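Side-chain contacts in biotin transporter BioY (Lactococcus lactis subsp. cremoris, PDB 4DVE), which binds biotin within the membrane and probably works with an energy-coupling factor (ECF) ABC-transporter complex to bring the vitamin into the cell: residues 59-64 with 185-190; 51-56 with 178-183; 42-47 with 155-160; 76-81 with 93-98. All coordinates share one frame; numbering follows the deposited sequence.

Overall arrangement
Interactions 1 and 2 are successive steps along one helix pair, 52-80 with 170-189, their centres about 11 Å apart. Interaction 2 lies at the biotin end of the pair and interaction 1 near the end of the chain. Interaction 3 stands on the far side of the chain's centre from interaction 1, their centres about 35 Å apart, and shares biotin with interaction 2: Asn52 and Val46 pack against it, and Pro47 O accepts a hydrogen bond. Interaction 4 ties the end of helix 52-80 to the approach to helix 100-119 and meets interaction 3 directly, where Pro45 CG lies 3.8 Å from Pro98 CB. Its Phe95 side chain is about 8 Å from biotin.

Interaction 1 of 4, residues 59-64 with 185-190; sequences GGLLGP and RRLRKQ. With BNG (nonyl beta-D-glucopyranoside), chain F.
The carbonyl oxygen of Gly60 takes two hydrogen bonds from Arg188, at the place where two helices of this membrane helix bundle, 52-80 and 170-189, cross. Arg188 NE reaches Gly60 O at 3.0 Å with a C=O...N angle of 170°, whereas Arg188 NH2, at 2.8 Å, comes in more obliquely, 126° at the oxygen. The guanidinium thus uses one edge, with the acceptor close to its plane, and both nitrogens converge on a single atom. Arginine suits the place because Pro64, one turn further on, has no N-H to offer Gly60 O, and the helix is kinked there; the side chain supplies the missing donors. A bend at chi3 (-135°) turns the guanidinium toward the glycine. Its NH2 also forms a salt bridge with Glu131, which pairs with Arg185 as well, so the guanidinium has a second polar partner and its positive charge is probably stabilised. Beside this polar grip the contact is apolar. Leu61 and Leu187 carry their branches across the gap at a slant, and the second methyl of Leu61, CD2, rests 3.9 Å from Leu187 CB, while Leu61 CD1 meets Leu187 CD1 at the same distance.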
# COMPACT_ATOMS: atom_id res chain seq x y z
N GLY A 59 -6.78 1.22 2.18
CA GLY A 59 -7.42 2.39 2.82
C GLY A 59 -8.62 2.95 2.08
O GLY A 59 -9.55 3.48 2.70
N GLY A 60 -8.63 2.84 0.75
CA GLY A 60 -9.76 3.31 -0.05
C GLY A 60 -10.96 2.38 -0.00
O GLY A 60 -12.08 2.79 -0.35
N LEU A 61 -10.72 1.13 0.38
CA LEU A 61 -11.82 0.16 0.53
C LEU A 61 -12.31 0.05 1.96
O LEU A 61 -13.50 0.07 2.20
CB LEU A 61 -11.42 -1.22 0.02
CG LEU A 61 -11.36 -1.33 -1.50
CD1 LEU A 61 -10.73 -2.65 -1.97
CD2 LEU A 61 -12.76 -1.09 -2.08
N LEU A 62 -11.38 -0.06 2.90
CA LEU A 62 -11.72 -0.42 4.25
C LEU A 62 -11.53 0.71 5.22
O LEU A 62 -11.73 0.53 6.43
CB LEU A 62 -10.88 -1.64 4.66
CG LEU A 62 -11.23 -2.93 3.88
CD1 LEU A 62 -10.39 -4.12 4.31
CD2 LEU A 62 -12.73 -3.26 3.97
N GLY A 63 -11.09 1.87 4.71
CA GLY A 63 -10.94 3.05 5.55
C GLY A 63 -9.70 3.01 6.42
O GLY A 63 -8.89 2.08 6.31
N PRO A 64 -9.53 4.06 7.25
CA PRO A 64 -8.24 4.23 7.92
C PRO A 64 -7.97 3.23 9.03
O PRO A 64 -6.80 3.02 9.38
CB PRO A 64 -8.31 5.65 8.47
CG PRO A 64 -9.80 5.88 8.67
CD PRO A 64 -10.44 5.19 7.50
N ARG A 185 -13.19 2.46 -6.76
CA ARG A 185 -14.44 3.21 -6.99
C ARG A 185 -15.53 2.27 -7.53
O ARG A 185 -16.69 2.36 -7.11
CB ARG A 185 -14.30 4.41 -7.95
CG ARG A 185 -13.14 5.35 -7.78
CD ARG A 185 -13.35 6.65 -7.02
NE ARG A 185 -14.49 7.40 -7.44
CZ ARG A 185 -14.97 8.44 -6.78
NH1 ARG A 185 -14.38 8.91 -5.68
NH2 ARG A 185 -16.06 9.02 -7.23
N ARG A 186 -15.17 1.38 -8.45
CA ARG A 186 -16.08 0.31 -8.89
C ARG A 186 -16.57 -0.59 -7.75
O ARG A 186 -17.77 -0.84 -7.62
CB ARG A 186 -15.46 -0.58 -9.97
CG ARG A 186 -15.85 -0.21 -11.38
CD ARG A 186 -14.96 -0.89 -12.40
NE ARG A 186 -14.91 -0.15 -13.66
CZ ARG A 186 -14.11 -0.44 -14.68
NH1 ARG A 186 -13.27 -1.47 -14.62
NH2 ARG A 186 -14.16 0.32 -15.78
N LEU A 187 -15.64 -1.12 -6.96
CA LEU A 187 -16.02 -1.95 -5.82
C LEU A 187 -16.96 -1.23 -4.85
O LEU A 187 -17.84 -1.86 -4.28
CB LEU A 187 -14.82 -2.50 -5.08
CG LEU A 187 -14.05 -3.59 -5.81
CD1 LEU A 187 -12.81 -3.93 -4.98
CD2 LEU A 187 -14.88 -4.84 -6.12
N ARG A 188 -16.76 0.08 -4.67
CA ARG A 188 -17.58 0.86 -3.77
C ARG A 188 -18.95 1.27 -4.30
O ARG A 188 -19.83 1.54 -3.51
CB ARG A 188 -16.90 2.16 -3.42
CG ARG A 188 -15.84 2.12 -2.33
CD ARG A 188 -15.83 3.53 -1.75
NE ARG A 188 -14.50 3.93 -1.61
CZ ARG A 188 -13.84 4.81 -2.34
NH1 ARG A 188 -14.37 5.60 -3.29
NH2 ARG A 188 -12.58 4.90 -2.05
N LYS A 189 -19.09 1.40 -5.62
CA LYS A 189 -20.23 2.09 -6.22
C LYS A 189 -21.52 1.39 -5.81
O LYS A 189 -22.54 2.03 -5.59
CB LYS A 189 -20.06 2.25 -7.74
CG LYS A 189 -21.06 1.53 -8.63
CD LYS A 189 -20.81 1.82 -10.10
CE LYS A 189 -21.10 3.27 -10.46
NZ LYS A 189 -21.41 3.46 -11.91
N GLN A 190 -21.45 0.06 -5.70
CA GLN A 190 -22.32 -0.68 -4.81
C GLN A 190 -21.40 -1.69 -4.07
O GLN A 190 -20.58 -2.33 -4.71
CB GLN A 190 -23.47 -1.36 -5.57
CG GLN A 190 -23.11 -2.58 -6.42
CD GLN A 190 -23.36 -3.90 -5.70
OE1 GLN A 190 -23.29 -3.98 -4.48
NE2 GLN A 190 -23.65 -4.94 -6.48
C1 BNG F . -8.77 6.56 13.00
C2 BNG F . -10.15 6.84 12.42
C3 BNG F . -10.22 8.25 11.85
C4 BNG F . -9.69 9.28 12.84
C5 BNG F . -8.34 8.84 13.40
C6 BNG F . -7.84 9.83 14.45
C1' BNG F . -7.45 4.83 13.92
C2' BNG F . -7.20 3.47 13.26
C3' BNG F . -6.26 2.62 14.10
C4' BNG F . -5.28 1.85 13.21
C5' BNG F . -5.08 0.44 13.73
C6' BNG F . -3.60 0.07 13.74
C7' BNG F . -3.39 -1.39 13.35
C8' BNG F . -1.94 -1.81 13.55
C9' BNG F . -1.71 -3.21 13.02
O1 BNG F . -8.77 5.27 13.61
O2 BNG F . -10.44 5.89 11.39
O3 BNG F . -11.58 8.57 11.52
O4 BNG F . -9.55 10.55 12.19
O5 BNG F . -8.45 7.55 13.98
O6 BNG F . -7.52 9.12 15.65

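Interaction 2 of 4, residues 51-56 with 178-183; sequences QNMGIM and ILTVVI. With BTN (biotin), chain D.
Met53 extends its CG away from its own backbone N (chi1 -178°), and Thr180 turns OG1 to the side of its backbone N (chi1 -70°); together these settings lay the threonine oxygen against the methionine stem. Met53 CG lies 3.6 Å from Thr180 OG1, the two side chains running past one another in opposite senses. Met56, one turn on, presses its CB to the same oxygen, also at 3.6 Å, and crosses Thr180 at about a right angle before its selenium end leads off toward helix 128-155. The threonine hydroxyl is hydrogen-bonded to the carbonyl oxygen of Lys176, one turn back in its own helix. Thr180 CG2 lies 3.9 Å from Met56 O, so threonine, short and beta-branched, puts both OG1 and CG2 against the Met56 turn. Both methionines are modelled as selenomethionine; the flexible chain of Met53 bends at chi3 to bring SE 4.2 Å from Leu179 CB, the base of the leucine side chain. Over these segments the helix axes pass 9.6 Å apart at -44°. Lys176 NZ is hydrogen-bonded to Asn52 OD1, and Asn52 ND2 to Asp173 OD1. With Asn52, a pocket residue, on helix 52-80, this is a packed transmembrane helix crossing directly behind the biotin site.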
# COMPACT_ATOMS: atom_id res chain seq x y z
N GLN A 51 3.27 -5.46 -5.65
CA GLN A 51 2.59 -5.64 -4.36
C GLN A 51 2.16 -4.33 -3.66
O GLN A 51 1.16 -4.31 -2.93
CB GLN A 51 3.47 -6.54 -3.47
CG GLN A 51 2.94 -6.87 -2.12
CD GLN A 51 3.71 -8.01 -1.44
OE1 GLN A 51 3.15 -9.10 -1.20
NE2 GLN A 51 4.95 -7.75 -1.08
N ASN A 52 2.92 -3.24 -3.88
CA ASN A 52 2.54 -1.97 -3.32
C ASN A 52 1.16 -1.46 -3.79
O ASN A 52 0.54 -0.65 -3.11
CB ASN A 52 3.63 -0.90 -3.47
CG ASN A 52 3.95 -0.58 -4.90
OD1 ASN A 52 4.03 -1.48 -5.74
ND2 ASN A 52 4.17 0.72 -5.20
N MSE A 53 0.66 -1.95 -4.92
CA MSE A 53 -0.69 -1.58 -5.35
C MSE A 53 -1.76 -2.00 -4.32
O MSE A 53 -2.76 -1.27 -4.09
CB MSE A 53 -0.98 -2.23 -6.71
CG MSE A 53 -2.37 -1.81 -7.21
SE MSE A 53 -2.68 -2.45 -9.05
CE MSE A 53 -2.93 -4.35 -8.61
N GLY A 54 -1.61 -3.19 -3.76
CA GLY A 54 -2.57 -3.68 -2.77
C GLY A 54 -2.58 -2.82 -1.51
O GLY A 54 -3.62 -2.65 -0.87
N ILE A 55 -1.40 -2.32 -1.15
CA ILE A 55 -1.24 -1.41 -0.05
C ILE A 55 -2.03 -0.14 -0.31
O ILE A 55 -2.66 0.39 0.59
CB ILE A 55 0.24 -1.02 0.20
CG1 ILE A 55 1.13 -2.27 0.37
CG2 ILE A 55 0.34 -0.11 1.43
CD1 ILE A 55 0.66 -3.24 1.45
N MSE A 56 -2.01 0.32 -1.56
CA MSE A 56 -2.71 1.54 -1.95
C MSE A 56 -4.21 1.39 -1.88
O MSE A 56 -4.91 2.36 -1.53
CB MSE A 56 -2.39 1.92 -3.40
CG MSE A 56 -0.97 2.37 -3.56
SE MSE A 56 -0.62 2.86 -5.45
CE MSE A 56 1.28 2.34 -5.55
N ILE A 178 -3.58 4.72 -10.52
CA ILE A 178 -4.71 4.91 -11.41
C ILE A 178 -5.61 3.68 -11.36
O ILE A 178 -6.85 3.81 -11.28
CB ILE A 178 -4.33 5.09 -12.91
CG1 ILE A 178 -3.47 6.33 -13.21
CG2 ILE A 178 -5.56 5.15 -13.79
CD1 ILE A 178 -3.75 7.55 -12.40
N LEU A 179 -5.01 2.50 -11.45
CA LEU A 179 -5.79 1.25 -11.39
C LEU A 179 -6.45 1.11 -10.03
O LEU A 179 -7.57 0.58 -9.93
CB LEU A 179 -4.90 0.03 -11.68
CG LEU A 179 -4.48 -0.15 -13.14
CD1 LEU A 179 -3.35 -1.18 -13.26
CD2 LEU A 179 -5.70 -0.57 -13.97
N THR A 180 -5.74 1.54 -8.98
CA THR A 180 -6.31 1.57 -7.62
C THR A 180 -7.62 2.37 -7.57
O THR A 180 -8.64 1.87 -7.10
CB THR A 180 -5.31 2.12 -6.58
OG1 THR A 180 -4.25 1.16 -6.37
CG2 THR A 180 -6.02 2.40 -5.23
N VAL A 181 -7.60 3.59 -8.09
CA VAL A 181 -8.80 4.43 -8.06
C VAL A 181 -9.93 3.79 -8.87
O VAL A 181 -11.07 3.67 -8.38
CB VAL A 181 -8.51 5.87 -8.48
CG1 VAL A 181 -9.80 6.73 -8.49
CG2 VAL A 181 -7.46 6.47 -7.53
N VAL A 182 -9.62 3.33 -10.09
CA VAL A 182 -10.62 2.66 -10.94
C VAL A 182 -11.24 1.44 -10.23
O VAL A 182 -12.47 1.33 -10.13
CB VAL A 182 -10.02 2.20 -12.30
CG1 VAL A 182 -11.06 1.42 -13.09
CG2 VAL A 182 -9.53 3.40 -13.12
N ILE A 183 -10.39 0.54 -9.74
CA ILE A 183 -10.85 -0.67 -9.07
C ILE A 183 -11.66 -0.38 -7.79
O ILE A 183 -12.79 -0.89 -7.64
CB ILE A 183 -9.69 -1.63 -8.77
CG1 ILE A 183 -9.14 -2.22 -10.08
CG2 ILE A 183 -10.11 -2.77 -7.86
CD1 ILE A 183 -7.76 -2.85 -9.89
C11 BTN D . 10.18 -5.87 -0.54
O11 BTN D . 9.44 -6.80 -0.92
O12 BTN D . 11.26 -6.13 0.02
C10 BTN D . 9.78 -4.39 -0.72
C9 BTN D . 10.09 -3.85 -2.12
C8 BTN D . 9.72 -2.35 -2.21
C7 BTN D . 9.73 -1.86 -3.67
C2 BTN D . 9.34 -0.40 -3.81
S1 BTN D . 7.61 -0.15 -3.38
C6 BTN D . 7.60 1.42 -4.21
C5 BTN D . 8.53 1.31 -5.44
N1 BTN D . 7.80 0.89 -6.60
C3 BTN D . 8.16 -0.31 -7.04
O3 BTN D . 7.70 -0.89 -8.03
N2 BTN D . 9.14 -0.77 -6.24
C4 BTN D . 9.52 0.17 -5.21

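Interaction 3 of 4, residues 42-47 with 155-160; sequences GFIPVP and SNIPLL. With BTN (biotin), chain D.
The loop that joins helices 13-33 and 52-80, and that lines the biotin site, rests here on the turn between helices 128-155 and 159-165, with Ile44 meeting Ile157 and Pro45 meeting Ser155. The touch is light and mostly apolar. A methyl of Ile44, CG2, lies 4.2 Å from Ile157 CD1, and the ring carbon CG of Pro45 faces Ser155 OG at the same distance. Isoleucine suits the first pair, one residue offering the methyl of its beta branch and the other the methyl at the tip of its longer arm; Ile44 is buried further by Leu151 and Phe169. Pro45 is the centre of an inverse gamma turn, whose closing bond from Val46 N to Ile44 O, 3.0 Å, is weak. A proline keeps its phi near the value that such a turn requires. On the opposing side Asn156 leaves helix 128-155 with positive phi, and Pro158 stands at the N-cap of helix 159-165, so Ile157 is presented from a short linker, its carbonyl oxygen bonded to Ser152 OG. Beyond the gamma turn the loop reaches the ligand. Val46 sets CG1 opposite its backbone N (chi1 176°) and thereby against biotin C7, 3.7 Å away. Biotin is also hydrogen-bonded to Ser99 OG, Ile49 N and Asp173 OD1. Its N2 donates to Pro47 O at 2.9 Å, with an N-H...O angle of 149°.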
# COMPACT_ATOMS: atom_id res chain seq x y z
N GLY A 42 19.07 -1.58 -12.50
CA GLY A 42 20.53 -1.69 -12.39
C GLY A 42 21.05 -1.10 -11.10
O GLY A 42 21.71 -1.77 -10.29
N PHE A 43 20.67 0.16 -10.90
CA PHE A 43 21.44 1.10 -10.12
C PHE A 43 21.18 1.12 -8.62
O PHE A 43 21.99 1.67 -7.88
CB PHE A 43 21.27 2.52 -10.67
CG PHE A 43 20.08 2.69 -11.56
CD1 PHE A 43 18.89 3.17 -11.06
CD2 PHE A 43 20.17 2.40 -12.92
CE1 PHE A 43 17.80 3.34 -11.89
CE2 PHE A 43 19.08 2.57 -13.76
CZ PHE A 43 17.89 3.04 -13.24
N ILE A 44 20.06 0.54 -8.18
CA ILE A 44 19.83 0.36 -6.74
C ILE A 44 19.33 -1.06 -6.49
O ILE A 44 18.82 -1.73 -7.38
CB ILE A 44 18.89 1.46 -6.17
CG1 ILE A 44 17.57 1.52 -6.95
CG2 ILE A 44 19.62 2.80 -6.17
CD1 ILE A 44 16.51 2.43 -6.33
N PRO A 45 19.52 -1.55 -5.27
CA PRO A 45 19.11 -2.91 -5.01
C PRO A 45 17.63 -3.02 -4.56
O PRO A 45 17.35 -3.69 -3.58
CB PRO A 45 20.07 -3.33 -3.89
CG PRO A 45 20.29 -2.06 -3.12
CD PRO A 45 20.27 -0.96 -4.14
N VAL A 46 16.72 -2.34 -5.28
CA VAL A 46 15.28 -2.36 -5.01
C VAL A 46 14.59 -2.64 -6.35
O VAL A 46 14.81 -1.92 -7.32
CB VAL A 46 14.79 -1.01 -4.43
CG1 VAL A 46 13.27 -0.97 -4.23
CG2 VAL A 46 15.51 -0.69 -3.14
N PRO A 47 13.78 -3.70 -6.41
CA PRO A 47 13.09 -4.05 -7.64
C PRO A 47 11.77 -3.29 -7.90
O PRO A 47 11.13 -2.76 -6.98
CB PRO A 47 12.79 -5.55 -7.43
CG PRO A 47 12.52 -5.67 -5.98
CD PRO A 47 13.52 -4.70 -5.34
N SER A 155 22.23 1.46 2.66
CA SER A 155 23.16 1.01 1.65
C SER A 155 24.34 1.97 1.49
O SER A 155 25.19 1.76 0.66
CB SER A 155 22.47 0.82 0.31
OG SER A 155 21.61 -0.29 0.43
N ASN A 156 24.37 3.01 2.30
CA ASN A 156 25.43 4.01 2.30
C ASN A 156 25.63 4.55 0.89
O ASN A 156 26.72 4.46 0.32
CB ASN A 156 26.73 3.44 2.86
CG ASN A 156 27.86 4.47 2.88
OD1 ASN A 156 27.59 5.66 3.01
ND2 ASN A 156 29.10 4.01 2.73
N ILE A 157 24.55 5.06 0.32
CA ILE A 157 24.67 5.76 -0.94
C ILE A 157 24.14 7.19 -0.80
O ILE A 157 23.27 7.44 0.03
CB ILE A 157 23.98 5.01 -2.09
CG1 ILE A 157 22.49 4.97 -1.93
CG2 ILE A 157 24.49 3.58 -2.22
CD1 ILE A 157 21.81 4.96 -3.28
N PRO A 158 24.68 8.12 -1.60
CA PRO A 158 24.25 9.51 -1.45
C PRO A 158 22.74 9.67 -1.61
O PRO A 158 22.11 9.01 -2.45
CB PRO A 158 25.04 10.27 -2.54
CG PRO A 158 26.20 9.37 -2.86
CD PRO A 158 25.66 7.96 -2.69
N LEU A 159 22.16 10.52 -0.77
CA LEU A 159 20.76 10.78 -0.76
C LEU A 159 20.25 11.23 -2.12
O LEU A 159 19.17 10.81 -2.54
CB LEU A 159 20.42 11.83 0.30
CG LEU A 159 18.91 12.13 0.40
CD1 LEU A 159 18.09 10.86 0.66
CD2 LEU A 159 18.62 13.19 1.46
N LEU A 160 21.01 12.09 -2.80
CA LEU A 160 20.63 12.59 -4.12
C LEU A 160 20.55 11.46 -5.13
O LEU A 160 19.64 11.42 -5.96
CB LEU A 160 21.63 13.62 -4.63
CG LEU A 160 21.28 14.32 -5.94
CD1 LEU A 160 19.93 15.02 -5.82
CD2 LEU A 160 22.39 15.32 -6.33
C11 BTN D . 10.18 -5.87 -0.54
O11 BTN D . 9.44 -6.80 -0.92
O12 BTN D . 11.26 -6.13 0.02
C10 BTN D . 9.78 -4.39 -0.72
C9 BTN D . 10.09 -3.85 -2.12
C8 BTN D . 9.72 -2.35 -2.21
C7 BTN D . 9.73 -1.86 -3.67
C2 BTN D . 9.34 -0.40 -3.81
S1 BTN D . 7.61 -0.15 -3.38
C6 BTN D . 7.60 1.42 -4.21
C5 BTN D . 8.53 1.31 -5.44
N1 BTN D . 7.80 0.89 -6.60
C3 BTN D . 8.16 -0.31 -7.04
O3 BTN D . 7.70 -0.89 -8.03
N2 BTN D . 9.14 -0.77 -6.24
C4 BTN D . 9.52 0.17 -5.21

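Interaction 4 of 4, residues 76-81 with 93-98; sequences ALALIG and ASFLGP. With BNG (nonyl beta-D-glucopyranoside), chain G.
Leu79 and Ala78 grip the Phe95 ring from two directions, and this is the tight part of the contact. Leu79 CD2 stands over the ring, 3.7 Å from its centroid and 14° off the normal, a CH-pi contact in which a methyl rests on the aromatic face. Ala78 CB instead lies in the plane of the ring at its edge, 3.8 Å from Phe95 CE1; a methyl is small enough to let the ring close against the helix. Phe95 points its side chain across the gap with CG beside its backbone N (chi1 -81°), and Leu79 meets it at about a right angle. The outer side is looser. Leu79 as a residue remains exposed, and one residue past the end of helix 52-80 the carbonyl oxygen of Gly81 is bonded by O6 of a nonyl glucoside detergent at 2.8 Å. Gly81 closes the helix in a Schellman motif, its two backbone bonds being weak, where positive phi favours glycine. Phe95 itself sits on a 3-10 turn, 93-96, and makes a cation-pi contact with Arg103, to which Ser94 OG is hydrogen-bonded. Arg103 lines the biotin pocket, so the Phe95 packing probably serves as second-shell support to the biotin site.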
# COMPACT_ATOMS: atom_id res chain seq x y z
N ALA A 76 2.89 -8.23 9.55
CA ALA A 76 3.14 -9.11 10.68
C ALA A 76 3.52 -10.53 10.21
O ALA A 76 4.45 -11.16 10.74
CB ALA A 76 1.92 -9.15 11.61
N LEU A 77 2.82 -11.03 9.19
CA LEU A 77 3.14 -12.33 8.61
C LEU A 77 4.57 -12.34 8.07
O LEU A 77 5.31 -13.31 8.26
CB LEU A 77 2.12 -12.71 7.54
CG LEU A 77 0.73 -13.15 8.02
CD1 LEU A 77 -0.14 -13.55 6.84
CD2 LEU A 77 0.78 -14.33 8.99
N ALA A 78 4.97 -11.26 7.41
CA ALA A 78 6.34 -11.15 6.91
C ALA A 78 7.33 -11.10 8.07
O ALA A 78 8.37 -11.79 8.05
CB ALA A 78 6.50 -9.92 6.00
N LEU A 79 6.99 -10.34 9.11
CA LEU A 79 7.90 -10.16 10.25
C LEU A 79 8.19 -11.46 11.00
O LEU A 79 9.28 -11.66 11.51
CB LEU A 79 7.38 -9.11 11.20
CG LEU A 79 7.53 -7.69 10.68
CD1 LEU A 79 6.45 -6.78 11.27
CD2 LEU A 79 8.95 -7.18 10.99
N ILE A 80 7.19 -12.33 11.10
CA ILE A 80 7.40 -13.58 11.81
C ILE A 80 8.01 -14.65 10.92
O ILE A 80 8.36 -15.70 11.41
CB ILE A 80 6.11 -14.08 12.49
CG1 ILE A 80 5.08 -14.56 11.46
CG2 ILE A 80 5.52 -12.97 13.35
CD1 ILE A 80 3.71 -14.76 12.07
N GLY A 81 8.12 -14.40 9.62
CA GLY A 81 8.89 -15.30 8.76
C GLY A 81 8.20 -15.95 7.59
O GLY A 81 8.83 -16.72 6.88
N ALA A 93 14.65 -9.83 9.76
CA ALA A 93 15.94 -9.24 9.34
C ALA A 93 15.83 -8.54 7.99
O ALA A 93 16.43 -7.49 7.79
CB ALA A 93 17.05 -10.30 9.33
N SER A 94 15.04 -9.09 7.05
CA SER A 94 14.87 -8.43 5.75
C SER A 94 14.30 -6.99 5.84
O SER A 94 14.43 -6.22 4.91
CB SER A 94 13.96 -9.25 4.83
OG SER A 94 12.60 -9.14 5.25
N PHE A 95 13.65 -6.65 6.95
CA PHE A 95 13.11 -5.30 7.16
C PHE A 95 14.17 -4.26 7.46
O PHE A 95 13.89 -3.06 7.42
CB PHE A 95 12.06 -5.28 8.29
CG PHE A 95 10.69 -5.75 7.86
CD1 PHE A 95 10.44 -7.11 7.66
CD2 PHE A 95 9.67 -4.84 7.64
CE1 PHE A 95 9.17 -7.54 7.26
CE2 PHE A 95 8.41 -5.25 7.23
CZ PHE A 95 8.16 -6.60 7.04
N LEU A 96 15.37 -4.70 7.82
CA LEU A 96 16.49 -3.78 7.98
C LEU A 96 17.28 -3.63 6.69
O LEU A 96 18.28 -2.93 6.67
CB LEU A 96 17.46 -4.26 9.09
CG LEU A 96 16.92 -4.21 10.52
CD1 LEU A 96 17.96 -4.73 11.51
CD2 LEU A 96 16.48 -2.79 10.85
N GLY A 97 16.85 -4.31 5.63
CA GLY A 97 17.57 -4.28 4.36
C GLY A 97 17.23 -3.04 3.52
O GLY A 97 16.56 -2.11 3.98
N PRO A 98 17.65 -3.07 2.25
CA PRO A 98 17.54 -1.88 1.37
C PRO A 98 16.11 -1.39 1.14
O PRO A 98 15.91 -0.19 0.98
CB PRO A 98 18.18 -2.32 0.06
CG PRO A 98 18.78 -3.68 0.31
CD PRO A 98 18.38 -4.20 1.64
C1 BNG G . 11.13 -19.42 4.07
C2 BNG G . 11.69 -19.56 2.66
C3 BNG G . 12.89 -18.64 2.45
C4 BNG G . 12.59 -17.23 2.92
C5 BNG G . 11.97 -17.23 4.32
C6 BNG G . 11.60 -15.82 4.75
C1' BNG G . 9.64 -20.50 5.55
C2' BNG G . 8.17 -20.85 5.68
C3' BNG G . 7.63 -21.42 4.37
C4' BNG G . 6.34 -22.19 4.59
C5' BNG G . 5.66 -22.53 3.27
C6' BNG G . 4.85 -21.35 2.75
C7' BNG G . 4.77 -21.37 1.23
C8' BNG G . 5.56 -22.53 0.65
C9' BNG G . 5.07 -23.85 1.23
O1 BNG G . 9.96 -20.22 4.19
O2 BNG G . 12.08 -20.92 2.42
O3 BNG G . 13.25 -18.62 1.07
O4 BNG G . 13.79 -16.46 2.93
O5 BNG G . 10.81 -18.06 4.32
O6 BNG G . 11.33 -15.81 6.16